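Hypothetical Thioesterase Protein SP_1851 (Streptococcus pneumoniae serotype 4, PDB 4XY5) is probably a thioesterase of the hotdog-fold PaaI type, expected to hydrolyse thioester substrates such as acyl-CoA, though its natural substrate is not established. Local coordinates at residues S13-Y18 and F51-Q56. The protein carries 1 engineered substitution. Numbering follows the deposited sequence.
Sequences SAFENY and FTLCAQ. Engineered in segment 51-56: Ala55 (natural residue Asp).
Thr52 O accepts the helical hydrogen bond from Gln56 N at 3.0 Å and lies 3.8 Å from Phe15 CE2, at the ring edge and near its plane. Phe15 carries most of this buried, apolar contact. Its ring is wedged against one side of the helix between Leu53 and Gln56. Leu53 CD2 sits over one face, 3.8 Å from the ring centroid and 19° off the normal, a CH-pi contact displaced toward the rim, with CZ the nearest ring atom. Gln56 approaches obliquely through its aliphatic part: CB lies 3.4 Å from Phe15 CE2, and CG, anti to the backbone N (chi1 -177°), runs on past CE2 and CZ on the side of the ring plane away from Leu53. A bend at chi2 then turns the amide, whose plane stands 57° from the ring, and its OE1 is hydrogen-bonded to His46 of the second subunit, while Phe9 of that subunit meets the Phe15 ring edge-to-face. Just before Phe15, the Ala14 methyl CB packs on Thr52 CG2 at 3.7 Å and more loosely on Leu53 CD2, whereas Thr52 turns its hydroxyl the other way, back to Gly48 O of the preceding helical turn. Phe15 has a left-handed backbone conformation, which swings the chain out of the short strand as the ring goes to the helix. The contact thus joins the N-terminal strand 12-14 to helix 47-64, the central helix of the hotdog fold, around which the antiparallel sheet curls: Cys54 and Phe51 pack on strands 101-109 and 68-78, Leu53 reaches both Phe15 and Ile108, and Ser13 and Ala14 pair antiparallel with a strand of the second subunit, carrying the sheet across the interface.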
ATOM      1  N   SER A  13     -18.057 -14.510  -2.935  1.00 12.33           N
ATOM      2  CA  SER A  13     -18.377 -14.705  -1.540  1.00 12.84           C
ATOM      3  C   SER A  13     -17.162 -15.217  -0.765  1.00 11.82           C
ATOM      4  O   SER A  13     -16.283 -15.848  -1.335  1.00 11.09           O
ATOM      5  CB  SER A  13     -19.557 -15.681  -1.406  1.00 17.10           C
ATOM      6  OG  SER A  13     -19.920 -15.825  -0.048  1.00 27.28           O
ATOM      7  N   ALA A  14     -17.122 -14.929   0.530  1.00 11.33           N
ATOM      8  CA  ALA A  14     -16.018 -15.371   1.387  1.00 12.17           C
ATOM      9  C   ALA A  14     -16.553 -15.866   2.717  1.00 11.70           C
ATOM     10  O   ALA A  14     -17.464 -15.260   3.273  1.00 17.39           O
ATOM     11  CB  ALA A  14     -15.020 -14.225   1.607  1.00 13.22           C
ATOM     12  N   PHE A  15     -15.981 -16.959   3.223  1.00 11.22           N
ATOM     13  CA  PHE A  15     -16.416 -17.613   4.465  1.00 12.24           C
ATOM     14  C   PHE A  15     -17.774 -18.312   4.384  1.00 14.28           C
ATOM     15  O   PHE A  15     -18.567 -18.256   5.327  1.00 14.00           O
ATOM     16  CB  PHE A  15     -16.432 -16.623   5.626  1.00 12.23           C
ATOM     17  CG  PHE A  15     -15.062 -16.065   5.957  1.00 11.27           C
ATOM     18  CD1 PHE A  15     -14.158 -16.821   6.689  1.00 14.78           C
ATOM     19  CD2 PHE A  15     -14.685 -14.807   5.511  1.00 10.97           C
ATOM     20  CE1 PHE A  15     -12.897 -16.329   6.991  1.00 15.63           C
ATOM     21  CE2 PHE A  15     -13.426 -14.300   5.808  1.00 12.39           C
ATOM     22  CZ  PHE A  15     -12.531 -15.060   6.547  1.00 11.47           C
ATOM     23  N   GLU A  16     -18.020 -18.996   3.277  1.00 14.59           N
ATOM     24  CA  GLU A  16     -19.144 -19.924   3.206  1.00 16.97           C
ATOM     25  C   GLU A  16     -18.855 -21.141   4.082  1.00 19.08           C
ATOM     26  O   GLU A  16     -19.773 -21.819   4.552  1.00 14.05           O
ATOM     27  CB  GLU A  16     -19.412 -20.328   1.759  1.00 20.83           C
ATOM     28  CG  GLU A  16     -19.884 -19.154   0.918  1.00 27.38           C
ATOM     29  CD  GLU A  16     -20.495 -19.558  -0.407  1.00 31.20           C
ATOM     30  OE1 GLU A  16     -21.165 -18.702  -1.021  1.00 34.29           O
ATOM     31  OE2 GLU A  16     -20.297 -20.713  -0.841  1.00 33.72           O
ATOM     32  N   ASN A  17     -17.567 -21.394   4.301  1.00 18.35           N
ATOM     33  CA  ASN A  17     -17.099 -22.383   5.269  1.00 17.73           C
ATOM     34  C   ASN A  17     -15.852 -21.815   5.926  1.00 17.71           C
ATOM     35  O   ASN A  17     -15.155 -21.021   5.307  1.00 14.66           O
ATOM     36  CB  ASN A  17     -16.777 -23.726   4.607  1.00 17.67           C
ATOM     37  CG  ASN A  17     -15.551 -23.662   3.706  1.00 18.97           C
ATOM     38  OD1 ASN A  17     -14.401 -23.786   4.173  1.00 16.99           O
ATOM     39  ND2 ASN A  17     -15.783 -23.466   2.404  1.00 16.72           N
ATOM     40  N   TYR A  18     -15.574 -22.221   7.161  1.00 15.38           N
ATOM     41  CA  TYR A  18     -14.324 -21.833   7.829  1.00 16.16           C
ATOM     42  C   TYR A  18     -14.178 -22.592   9.139  1.00 19.03           C
ATOM     43  O   TYR A  18     -15.155 -23.117   9.671  1.00 17.93           O
ATOM     44  CB  TYR A  18     -14.262 -20.318   8.090  1.00 14.59           C
ATOM     45  CG  TYR A  18     -15.270 -19.794   9.091  1.00 17.19           C
ATOM     46  CD1 TYR A  18     -14.970 -19.733  10.451  1.00 13.43           C
ATOM     47  CD2 TYR A  18     -16.529 -19.350   8.673  1.00 17.51           C
ATOM     48  CE1 TYR A  18     -15.906 -19.251  11.371  1.00 21.40           C
ATOM     49  CE2 TYR A  18     -17.457 -18.867   9.579  1.00 18.48           C
ATOM     50  CZ  TYR A  18     -17.146 -18.824  10.919  1.00 21.64           C
ATOM     51  OH  TYR A  18     -18.080 -18.342  11.806  1.00 25.81           O
ATOM     52  N   PHE A  51      -8.485 -11.031  -0.267  1.00  7.58           N
ATOM     53  CA  PHE A  51      -8.402  -9.861   0.608  1.00  7.52           C
ATOM     54  C   PHE A  51      -9.409  -9.963   1.741  1.00  9.02           C
ATOM     55  O   PHE A  51      -9.111  -9.634   2.896  1.00  8.25           O
ATOM     56  CB  PHE A  51      -8.644  -8.573  -0.175  1.00  8.75           C
ATOM     57  CG  PHE A  51      -8.574  -7.326   0.673  1.00  9.80           C
ATOM     58  CD1 PHE A  51      -7.394  -6.614   0.786  1.00 11.67           C
ATOM     59  CD2 PHE A  51      -9.702  -6.867   1.354  1.00  8.64           C
ATOM     60  CE1 PHE A  51      -7.334  -5.457   1.556  1.00 10.77           C
ATOM     61  CE2 PHE A  51      -9.658  -5.733   2.123  1.00  7.40           C
ATOM     62  CZ  PHE A  51      -8.464  -5.013   2.232  1.00  9.82           C
ATOM     63  N   THR A  52     -10.624 -10.394   1.416  1.00  8.08           N
ATOM     64  CA  THR A  52     -11.653 -10.433   2.432  1.00  7.60           C
ATOM     65  C   THR A  52     -11.297 -11.457   3.523  1.00  8.44           C
ATOM     66  O   THR A  52     -11.535 -11.212   4.705  1.00  8.50           O
ATOM     67  CB  THR A  52     -13.040 -10.742   1.806  1.00  8.20           C
ATOM     68  OG1 THR A  52     -13.406  -9.657   0.929  1.00  8.79           O
ATOM     69  CG2 THR A  52     -14.121 -10.900   2.889  1.00  8.79           C
ATOM     70  N   LEU A  53     -10.719 -12.586   3.130  1.00  6.30           N
ATOM     71  CA  LEU A  53     -10.208 -13.533   4.128  1.00  8.89           C
ATOM     72  C   LEU A  53      -9.244 -12.811   5.075  1.00  9.69           C
ATOM     73  O   LEU A  53      -9.360 -12.929   6.295  1.00 10.71           O
ATOM     74  CB  LEU A  53      -9.508 -14.719   3.463  1.00 11.16           C
ATOM     75  CG  LEU A  53     -10.319 -15.634   2.540  1.00 11.43           C
ATOM     76  CD1 LEU A  53      -9.454 -16.776   2.023  1.00 11.01           C
ATOM     77  CD2 LEU A  53     -11.561 -16.205   3.248  1.00 11.40           C
ATOM     78  N   CYS A  54      -8.324 -12.027   4.515  1.00  8.25           N
ATOM     79  CA  CYS A  54      -7.332 -11.334   5.339  1.00  9.39           C
ATOM     80  C   CYS A  54      -7.961 -10.270   6.242  1.00  9.46           C
ATOM     81  O   CYS A  54      -7.582 -10.127   7.413  1.00  9.54           O
ATOM     82  CB  CYS A  54      -6.257 -10.677   4.467  1.00  9.58           C
ATOM     83  SG  CYS A  54      -5.240 -11.855   3.595  1.00 11.19           S
ATOM     84  N   ALA A  55      -8.912  -9.513   5.697  1.00  7.77           N
ATOM     85  CA  ALA A  55      -9.525  -8.424   6.458  1.00  9.35           C
ATOM     86  C   ALA A  55     -10.347  -8.937   7.628  1.00 10.00           C
ATOM     87  O   ALA A  55     -10.348  -8.346   8.713  1.00 10.06           O
ATOM     88  CB  ALA A  55     -10.395  -7.559   5.555  1.00  9.63           C
ATOM     89  N   GLN A  56     -11.074 -10.023   7.401  1.00  8.87           N
ATOM     90  CA  GLN A  56     -11.836 -10.630   8.479  1.00 13.07           C
ATOM     91  C   GLN A  56     -10.900 -11.106   9.599  1.00 11.97           C
ATOM     92  O   GLN A  56     -11.134 -10.842  10.789  1.00 11.39           O
ATOM     93  CB  GLN A  56     -12.668 -11.782   7.936  1.00 11.18           C
ATOM     94  CG  GLN A  56     -13.564 -12.452   8.967  1.00 11.96           C
ATOM     95  CD  GLN A  56     -14.703 -11.563   9.436  1.00 16.44           C
ATOM     96  OE1 GLN A  56     -14.862 -10.425   8.986  1.00 15.68           O
ATOM     97  NE2 GLN A  56     -15.505 -12.083  10.357  1.00 23.27           N
TER